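Local coordinates for reticulocyte binding protein (Streptococcus agalactiae COH1, PDB 3FAW) that probably hydrolyses alpha-1,6-glycosidic links in pullulan and glycogen-like polysaccharides as a cell-wall-anchored pullulanase of group B Streptococcus, at residues L601-V606 with L806-I811; T626-N631 with E651-Y656. One frame throughout, in Å; residues are numbered along the deposited sequence.

Contact 1: L601-V606 with L806-I811; sequences LRLGNV and LTAIVI
Leu603 lies with both methyls over the flat backbone of residues 806 to 808, and the peptide planes are the flat groups here, since no aromatic ring takes part. CD2 stands almost straight above the peptide joining Thr807 to Ala808, 3.6 Å from Thr807 C. Its brother CD1 is set over the face of the preceding peptide, 4.0 Å from Leu806 CA. A more distant apolar touch, Leu603 CD1 to Leu806 CD2 at 4.5 Å, adds a little at the margin. Next to CD2, on the same side of the strand, the methyl of Ala808 fits between two residues one helical turn apart: its CB is 3.7 Å from Leu603 CD2, and just as close, 3.7 Å, to Val606 CG2. Leu603 CG is anti to the carbonyl carbon (chi1 -66°), which directs its two methyls at the strand backbone. Val606 turns both methyls to Ala808, CG2 being the nearer. The axes of the short helix and strand segments approach to 8.2 Å at an angle of 33°, a closeness consistent with the small side chain of Ala808, and the two run roughly in the same direction. The contact is wholly apolar and mostly buried. Leu806, with Thr807, faces Asn754 in a G1 beta bulge at the start of the strand, and the Thr807 hydroxyl turns back to Pro805 O. Helix 590-609 belongs to the catalytic barrel, between its seventh and eighth strands, while strand 807-813 lies between 748-754 and 775-778 in the C-terminal antiparallel sheet. Val753 and Val751 of strand 748-754 meet Leu603 and Val606 as well, and Leu697 of helix 685-703 packs on Val606, so the sheet rests its face on the barrel's helical layer.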
ATOM      1  N   LEU A 601     -16.751 -16.840 -10.998  1.00 12.76           N
ATOM      2  CA  LEU A 601     -15.553 -16.499 -10.228  1.00 13.01           C
ATOM      3  C   LEU A 601     -14.325 -17.221 -10.782  1.00 13.32           C
ATOM      4  O   LEU A 601     -13.254 -16.626 -10.931  1.00 11.72           O
ATOM      5  CB  LEU A 601     -15.762 -16.854  -8.749  1.00 13.79           C
ATOM      6  CG  LEU A 601     -14.721 -16.373  -7.735  1.00 14.35           C
ATOM      7  CD1 LEU A 601     -15.330 -16.354  -6.340  1.00 15.73           C
ATOM      8  CD2 LEU A 601     -13.469 -17.238  -7.754  1.00 12.82           C
ATOM      9  N   ARG A 602     -14.494 -18.501 -11.102  1.00 13.69           N
ATOM     10  CA  ARG A 602     -13.404 -19.315 -11.631  1.00 15.35           C
ATOM     11  C   ARG A 602     -12.926 -18.830 -13.000  1.00 14.18           C
ATOM     12  O   ARG A 602     -11.738 -18.921 -13.309  1.00 14.55           O
ATOM     13  CB  ARG A 602     -13.815 -20.791 -11.686  1.00 15.59           C
ATOM     14  CG  ARG A 602     -13.869 -21.442 -10.311  1.00 18.00           C
ATOM     15  CD  ARG A 602     -14.155 -22.942 -10.387  1.00 21.95           C
ATOM     16  NE  ARG A 602     -15.579 -23.251 -10.510  1.00 27.32           N
ATOM     17  CZ  ARG A 602     -16.326 -23.887  -9.601  1.00 29.94           C
ATOM     18  NH1 ARG A 602     -15.823 -24.304  -8.444  1.00 32.57           N
ATOM     19  NH2 ARG A 602     -17.609 -24.111  -9.854  1.00 30.54           N
ATOM     20  N   LEU A 603     -13.845 -18.307 -13.811  1.00 13.62           N
ATOM     21  CA  LEU A 603     -13.479 -17.687 -15.084  1.00 13.75           C
ATOM     22  C   LEU A 603     -12.558 -16.489 -14.871  1.00 12.78           C
ATOM     23  O   LEU A 603     -11.570 -16.337 -15.581  1.00 12.60           O
ATOM     24  CB  LEU A 603     -14.721 -17.249 -15.866  1.00 14.29           C
ATOM     25  CG  LEU A 603     -15.661 -18.353 -16.359  1.00 14.46           C
ATOM     26  CD1 LEU A 603     -16.745 -17.740 -17.234  1.00 12.04           C
ATOM     27  CD2 LEU A 603     -14.910 -19.453 -17.106  1.00  9.35           C
ATOM     28  N   GLY A 604     -12.892 -15.652 -13.893  1.00 12.25           N
ATOM     29  CA  GLY A 604     -12.063 -14.504 -13.524  1.00 12.49           C
ATOM     30  C   GLY A 604     -10.652 -14.885 -13.118  1.00 12.01           C
ATOM     31  O   GLY A 604      -9.688 -14.244 -13.537  1.00 11.93           O
ATOM     32  N   ASN A 605     -10.530 -15.934 -12.301  1.00 12.78           N
ATOM     33  CA  ASN A 605      -9.225 -16.415 -11.846  1.00 11.71           C
ATOM     34  C   ASN A 605      -8.401 -17.019 -12.981  1.00 11.66           C
ATOM     35  O   ASN A 605      -7.180 -16.863 -13.014  1.00 11.12           O
ATOM     36  CB  ASN A 605      -9.380 -17.427 -10.701  1.00 11.60           C
ATOM     37  CG  ASN A 605      -9.825 -16.779  -9.392  1.00 10.92           C
ATOM     38  OD1 ASN A 605     -10.050 -15.564  -9.319  1.00  7.63           O
ATOM     39  ND2 ASN A 605      -9.953 -17.595  -8.348  1.00  5.80           N
ATOM     40  N   VAL A 606      -9.065 -17.706 -13.908  1.00 12.07           N
ATOM     41  CA  VAL A 606      -8.397 -18.220 -15.105  1.00 11.47           C
ATOM     42  C   VAL A 606      -7.742 -17.085 -15.891  1.00 11.94           C
ATOM     43  O   VAL A 606      -6.570 -17.175 -16.267  1.00 12.63           O
ATOM     44  CB  VAL A 606      -9.375 -18.965 -16.037  1.00 11.78           C
ATOM     45  CG1 VAL A 606      -8.744 -19.193 -17.401  1.00 11.90           C
ATOM     46  CG2 VAL A 606      -9.804 -20.286 -15.419  1.00  8.78           C
ATOM     47  N   LEU A 806     -20.343 -20.665 -19.200  1.00 15.92           N
ATOM     48  CA  LEU A 806     -19.576 -20.415 -17.976  1.00 15.60           C
ATOM     49  C   LEU A 806     -18.476 -21.460 -17.733  1.00 14.53           C
ATOM     50  O   LEU A 806     -18.347 -22.000 -16.629  1.00 13.63           O
ATOM     51  CB  LEU A 806     -20.523 -20.337 -16.774  1.00 15.83           C
ATOM     52  CG  LEU A 806     -21.692 -19.354 -16.919  1.00 17.17           C
ATOM     53  CD1 LEU A 806     -22.418 -19.202 -15.592  1.00 15.01           C
ATOM     54  CD2 LEU A 806     -21.210 -17.992 -17.421  1.00 14.00           C
ATOM     55  N   THR A 807     -17.687 -21.725 -18.771  1.00 14.10           N
ATOM     56  CA  THR A 807     -16.648 -22.758 -18.728  1.00 14.54           C
ATOM     57  C   THR A 807     -15.328 -22.234 -19.300  1.00 15.00           C
ATOM     58  O   THR A 807     -15.317 -21.518 -20.307  1.00 13.93           O
ATOM     59  CB  THR A 807     -17.078 -24.015 -19.523  1.00 14.58           C
ATOM     60  OG1 THR A 807     -18.298 -24.535 -18.979  1.00 17.73           O
ATOM     61  CG2 THR A 807     -16.000 -25.099 -19.480  1.00 14.52           C
ATOM     62  N   ALA A 808     -14.225 -22.588 -18.641  1.00 14.45           N
ATOM     63  CA  ALA A 808     -12.882 -22.275 -19.130  1.00 14.67           C
ATOM     64  C   ALA A 808     -12.184 -23.560 -19.564  1.00 13.05           C
ATOM     65  O   ALA A 808     -12.193 -24.545 -18.829  1.00 12.21           O
ATOM     66  CB  ALA A 808     -12.069 -21.565 -18.047  1.00 14.34           C
ATOM     67  N   ILE A 809     -11.593 -23.546 -20.757  1.00 13.77           N
ATOM     68  CA  ILE A 809     -10.826 -24.686 -21.260  1.00 14.06           C
ATOM     69  C   ILE A 809      -9.404 -24.262 -21.639  1.00 14.80           C
ATOM     70  O   ILE A 809      -9.217 -23.277 -22.349  1.00 16.37           O
ATOM     71  CB  ILE A 809     -11.489 -25.335 -22.503  1.00 13.98           C
ATOM     72  CG1 ILE A 809     -12.972 -25.644 -22.252  1.00 13.52           C
ATOM     73  CG2 ILE A 809     -10.763 -26.619 -22.878  1.00 12.91           C
ATOM     74  CD1 ILE A 809     -13.214 -26.712 -21.213  1.00 10.94           C
ATOM     75  N   VAL A 810      -8.407 -25.006 -21.166  1.00 14.73           N
ATOM     76  CA  VAL A 810      -7.024 -24.788 -21.599  1.00 15.31           C
ATOM     77  C   VAL A 810      -6.482 -26.060 -22.246  1.00 15.86           C
ATOM     78  O   VAL A 810      -6.552 -27.143 -21.657  1.00 15.70           O
ATOM     79  CB  VAL A 810      -6.088 -24.352 -20.449  1.00 14.23           C
ATOM     80  CG1 VAL A 810      -4.660 -24.178 -20.964  1.00 13.61           C
ATOM     81  CG2 VAL A 810      -6.578 -23.058 -19.814  1.00 14.24           C
ATOM     82  N   ILE A 811      -5.958 -25.912 -23.462  1.00 16.94           N
ATOM     83  CA  ILE A 811      -5.344 -27.016 -24.200  1.00 18.12           C
ATOM     84  C   ILE A 811      -3.839 -26.782 -24.339  1.00 17.66           C
ATOM     85  O   ILE A 811      -3.398 -25.652 -24.546  1.00 16.01           O
ATOM     86  CB  ILE A 811      -5.961 -27.177 -25.611  1.00 18.73           C
ATOM     87  CG1 ILE A 811      -7.484 -27.319 -25.523  1.00 19.37           C
ATOM     88  CG2 ILE A 811      -5.376 -28.393 -26.311  1.00 21.77           C
ATOM     89  CD1 ILE A 811      -8.171 -27.509 -26.872  1.00 18.87           C
TER

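Contact 2: T626-N631 with E651-Y656; sequences TKRLLN and EAVKEY
Arg628 and Tyr656 cross at about a right angle, with guanidinium and phenol planes 87° apart, so they do not stack. What joins them is the arginine's aliphatic chain and one terminal nitrogen: CD packs 3.8 Å from Tyr656 CB, and NH1 donates a hydrogen bond of 3.2 Å to Tyr656 O. That bond is bent, 140° at the hydrogen, with the donor above the carbonyl plane. Arg628 gets there by running CG anti to the backbone N and then kinking at chi3 (-76°), which turns NH1 toward the carbonyls of Glu655 and Tyr656. NH1 also has Glu655 O at 3.0 Å, near the guanidinium plane, and a methyl of Val653, CG1, at 3.5 Å.

The tyrosine ring is approached by the three residues that follow the arginine. Leu630 comes over one face: its CA lies 4.0 Å from the centroid of the Tyr656 ring in a CH-pi contact, offset toward the rim. The leucine side chain, set crosswise, brings CD2 to 3.4 Å from Tyr656 CD2. At the edge, in plane, Asn631 O approaches Tyr656 CE1 to 3.4 Å, and Leu629 O comes obliquely to 3.6 Å from Tyr656 CD1. Inverse gamma turns centred on Leu629 and Leu630, each with a weak bond, probably help bring the face and edge partners together.

Segment 626-631 lies in the loop after the eighth barrel strand, 614-618, and 651-656 just after the short strand 647-649. Strand 658-660 lies alongside: Leu629 and Lys627 pair with Tyr658 and Ile660 through the backbone, and Phe659 packs on Arg628 and Val653. Pro590, at the start of helix 590-609, touches both, while Tyr335 O anchors Asn631 ND2; Tyr656 packs on Met635 and is bonded to it through the backbone.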
ATOM      1  N   THR A 626     -16.545 -13.798   1.244  1.00 11.76           N
ATOM      2  CA  THR A 626     -17.693 -12.892   1.292  1.00 11.99           C
ATOM      3  C   THR A 626     -17.640 -11.977   2.513  1.00 13.23           C
ATOM      4  O   THR A 626     -17.074 -12.339   3.556  1.00 12.21           O
ATOM      5  CB  THR A 626     -19.034 -13.675   1.319  1.00 12.98           C
ATOM      6  OG1 THR A 626     -20.131 -12.759   1.192  1.00 10.34           O
ATOM      7  CG2 THR A 626     -19.176 -14.459   2.614  1.00 10.30           C
ATOM      8  N   LYS A 627     -18.247 -10.800   2.370  1.00 14.12           N
ATOM      9  CA  LYS A 627     -18.377  -9.832   3.461  1.00 16.07           C
ATOM     10  C   LYS A 627     -19.846  -9.450   3.671  1.00 16.87           C
ATOM     11  O   LYS A 627     -20.177  -8.272   3.831  1.00 16.89           O
ATOM     12  CB  LYS A 627     -17.528  -8.587   3.175  1.00 16.38           C
ATOM     13  CG  LYS A 627     -16.035  -8.873   3.104  1.00 17.08           C
ATOM     14  CD  LYS A 627     -15.205  -7.616   2.866  1.00 14.52           C
ATOM     15  CE  LYS A 627     -13.718  -7.959   2.812  1.00 15.23           C
ATOM     16  NZ  LYS A 627     -12.848  -6.819   2.405  1.00 10.83           N
ATOM     17  N   ARG A 628     -20.716 -10.461   3.683  1.00 19.11           N
ATOM     18  CA  ARG A 628     -22.152 -10.260   3.868  1.00 19.64           C
ATOM     19  C   ARG A 628     -22.445  -9.859   5.315  1.00 19.30           C
ATOM     20  O   ARG A 628     -21.878 -10.428   6.246  1.00 19.15           O
ATOM     21  CB  ARG A 628     -22.936 -11.533   3.513  1.00 20.64           C
ATOM     22  CG  ARG A 628     -24.437 -11.292   3.278  1.00 21.84           C
ATOM     23  CD  ARG A 628     -25.287 -12.523   3.562  1.00 25.59           C
ATOM     24  NE  ARG A 628     -25.217 -13.540   2.510  1.00 27.27           N
ATOM     25  CZ  ARG A 628     -26.247 -14.000   1.795  1.00 27.29           C
ATOM     26  NH1 ARG A 628     -27.484 -13.551   1.976  1.00 27.95           N
ATOM     27  NH2 ARG A 628     -26.033 -14.933   0.874  1.00 27.36           N
ATOM     28  N   LEU A 629     -23.334  -8.883   5.487  1.00 18.49           N
ATOM     29  CA  LEU A 629     -23.691  -8.368   6.806  1.00 18.30           C
ATOM     30  C   LEU A 629     -24.798  -9.226   7.426  1.00 19.01           C
ATOM     31  O   LEU A 629     -25.989  -8.948   7.254  1.00 18.58           O
ATOM     32  CB  LEU A 629     -24.130  -6.901   6.694  1.00 18.80           C
ATOM     33  CG  LEU A 629     -24.312  -6.090   7.981  1.00 17.05           C
ATOM     34  CD1 LEU A 629     -22.981  -5.866   8.689  1.00 14.89           C
ATOM     35  CD2 LEU A 629     -24.982  -4.762   7.666  1.00 16.63           C
ATOM     36  N   LEU A 630     -24.387 -10.273   8.142  1.00 19.33           N
ATOM     37  CA  LEU A 630     -25.311 -11.180   8.833  1.00 19.01           C
ATOM     38  C   LEU A 630     -25.735 -10.624  10.196  1.00 19.05           C
ATOM     39  O   LEU A 630     -25.572 -11.282  11.230  1.00 19.45           O
ATOM     40  CB  LEU A 630     -24.671 -12.563   9.014  1.00 19.33           C
ATOM     41  CG  LEU A 630     -24.282 -13.320   7.743  1.00 19.39           C
ATOM     42  CD1 LEU A 630     -23.531 -14.598   8.098  1.00 20.52           C
ATOM     43  CD2 LEU A 630     -25.510 -13.642   6.909  1.00 21.03           C
ATOM     44  N   ASN A 631     -26.287  -9.413  10.182  1.00 18.62           N
ATOM     45  CA  ASN A 631     -26.781  -8.747  11.382  1.00 18.41           C
ATOM     46  C   ASN A 631     -28.309  -8.788  11.380  1.00 18.89           C
ATOM     47  O   ASN A 631     -28.923  -8.375  10.394  1.00 18.47           O
ATOM     48  CB  ASN A 631     -26.291  -7.298  11.403  1.00 17.69           C
ATOM     49  CG  ASN A 631     -26.567  -6.597  12.722  1.00 18.54           C
ATOM     50  OD1 ASN A 631     -27.719  -6.429  13.123  1.00 18.44           O
ATOM     51  ND2 ASN A 631     -25.506  -6.167  13.396  1.00 12.54           N
ATOM     52  N   GLU A 651     -30.452  -6.532  -4.523  1.00 22.48           N
ATOM     53  CA  GLU A 651     -31.915  -6.539  -4.500  1.00 24.06           C
ATOM     54  C   GLU A 651     -32.533  -7.943  -4.489  1.00 23.60           C
ATOM     55  O   GLU A 651     -33.584  -8.145  -3.889  1.00 24.48           O
ATOM     56  CB  GLU A 651     -32.475  -5.740  -5.691  1.00 25.41           C
ATOM     57  CG  GLU A 651     -32.401  -4.214  -5.534  1.00 28.25           C
ATOM     58  CD  GLU A 651     -31.047  -3.613  -5.906  1.00 33.40           C
ATOM     59  OE1 GLU A 651     -30.110  -4.368  -6.256  1.00 34.96           O
ATOM     60  OE2 GLU A 651     -30.922  -2.370  -5.845  1.00 34.48           O
ATOM     61  N   ALA A 652     -31.873  -8.901  -5.137  1.00 22.42           N
ATOM     62  CA  ALA A 652     -32.409 -10.261  -5.289  1.00 21.85           C
ATOM     63  C   ALA A 652     -32.315 -11.105  -4.017  1.00 20.98           C
ATOM     64  O   ALA A 652     -32.941 -12.162  -3.931  1.00 19.60           O
ATOM     65  CB  ALA A 652     -31.700 -10.979  -6.439  1.00 21.40           C
ATOM     66  N   VAL A 653     -31.527 -10.654  -3.044  1.00 20.94           N
ATOM     67  CA  VAL A 653     -31.353 -11.390  -1.791  1.00 21.45           C
ATOM     68  C   VAL A 653     -32.534 -11.153  -0.845  1.00 21.97           C
ATOM     69  O   VAL A 653     -32.944 -10.012  -0.623  1.00 21.55           O
ATOM     70  CB  VAL A 653     -30.029 -11.010  -1.087  1.00 21.40           C
ATOM     71  CG1 VAL A 653     -29.932 -11.685   0.278  1.00 21.46           C
ATOM     72  CG2 VAL A 653     -28.839 -11.388  -1.959  1.00 19.51           C
ATOM     73  N   LYS A 654     -33.065 -12.243  -0.290  1.00 22.69           N
ATOM     74  CA  LYS A 654     -34.233 -12.190   0.589  1.00 23.44           C
ATOM     75  C   LYS A 654     -33.836 -11.928   2.043  1.00 22.48           C
ATOM     76  O   LYS A 654     -34.358 -11.010   2.682  1.00 22.04           O
ATOM     77  CB  LYS A 654     -35.022 -13.499   0.503  1.00 23.68           C
ATOM     78  CG  LYS A 654     -35.535 -13.830  -0.890  1.00 26.57           C
ATOM     79  CD  LYS A 654     -36.453 -15.046  -0.866  1.00 27.24           C
ATOM     80  CE  LYS A 654     -36.988 -15.374  -2.249  1.00 29.56           C
ATOM     81  NZ  LYS A 654     -35.921 -15.875  -3.155  1.00 29.50           N
ATOM     82  N   GLU A 655     -32.922 -12.749   2.558  1.00 20.54           N
ATOM     83  CA  GLU A 655     -32.422 -12.606   3.925  1.00 19.73           C
ATOM     84  C   GLU A 655     -30.956 -12.136   3.934  1.00 18.57           C
ATOM     85  O   GLU A 655     -30.099 -12.734   3.280  1.00 18.13           O
ATOM     86  CB  GLU A 655     -32.601 -13.922   4.695  1.00 19.88           C
ATOM     87  CG  GLU A 655     -34.077 -14.267   4.950  1.00 21.19           C
ATOM     88  CD  GLU A 655     -34.294 -15.545   5.750  1.00 20.77           C
ATOM     89  OE1 GLU A 655     -33.306 -16.170   6.194  1.00 22.41           O
ATOM     90  OE2 GLU A 655     -35.471 -15.925   5.938  1.00 23.68           O
ATOM     91  N   TYR A 656     -30.697 -11.054   4.675  1.00 17.90           N
ATOM     92  CA  TYR A 656     -29.376 -10.407   4.765  1.00 18.08           C
ATOM     93  C   TYR A 656     -28.864  -9.917   3.403  1.00 16.99           C
ATOM     94  O   TYR A 656     -27.921 -10.488   2.856  1.00 16.79           O
ATOM     95  CB  TYR A 656     -28.341 -11.343   5.400  1.00 19.06           C
ATOM     96  CG  TYR A 656     -28.708 -11.869   6.770  1.00 20.08           C
ATOM     97  CD1 TYR A 656     -28.875 -11.007   7.851  1.00 19.20           C
ATOM     98  CD2 TYR A 656     -28.861 -13.235   6.990  1.00 21.41           C
ATOM     99  CE1 TYR A 656     -29.195 -11.494   9.111  1.00 20.62           C
ATOM    100  CE2 TYR A 656     -29.183 -13.731   8.245  1.00 20.63           C
ATOM    101  CZ  TYR A 656     -29.348 -12.858   9.301  1.00 21.21           C
ATOM    102  OH  TYR A 656     -29.666 -13.346  10.547  1.00 24.29           O
TER

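From the N terminus, the chain reaches helix 590-609 of the catalytic barrel, runs through the eighth barrel strand, 614-618, and enters the loop 626-631. Twenty residues on, 651-656 returns to it, so contact 2 closes a short excursion after that last strand. Contact 1 closes a far longer circuit, about 200 residues, when strand 807-813 comes back to the helix; the smaller loop lies entirely within the larger, and the two do not cross. Their centres are 27 Å apart, and they do not touch. Helix 590-609 is common ground: Pro590 at its start borders contact 2, while its later turns carry contact 1 and join barrel to C-terminal sheet.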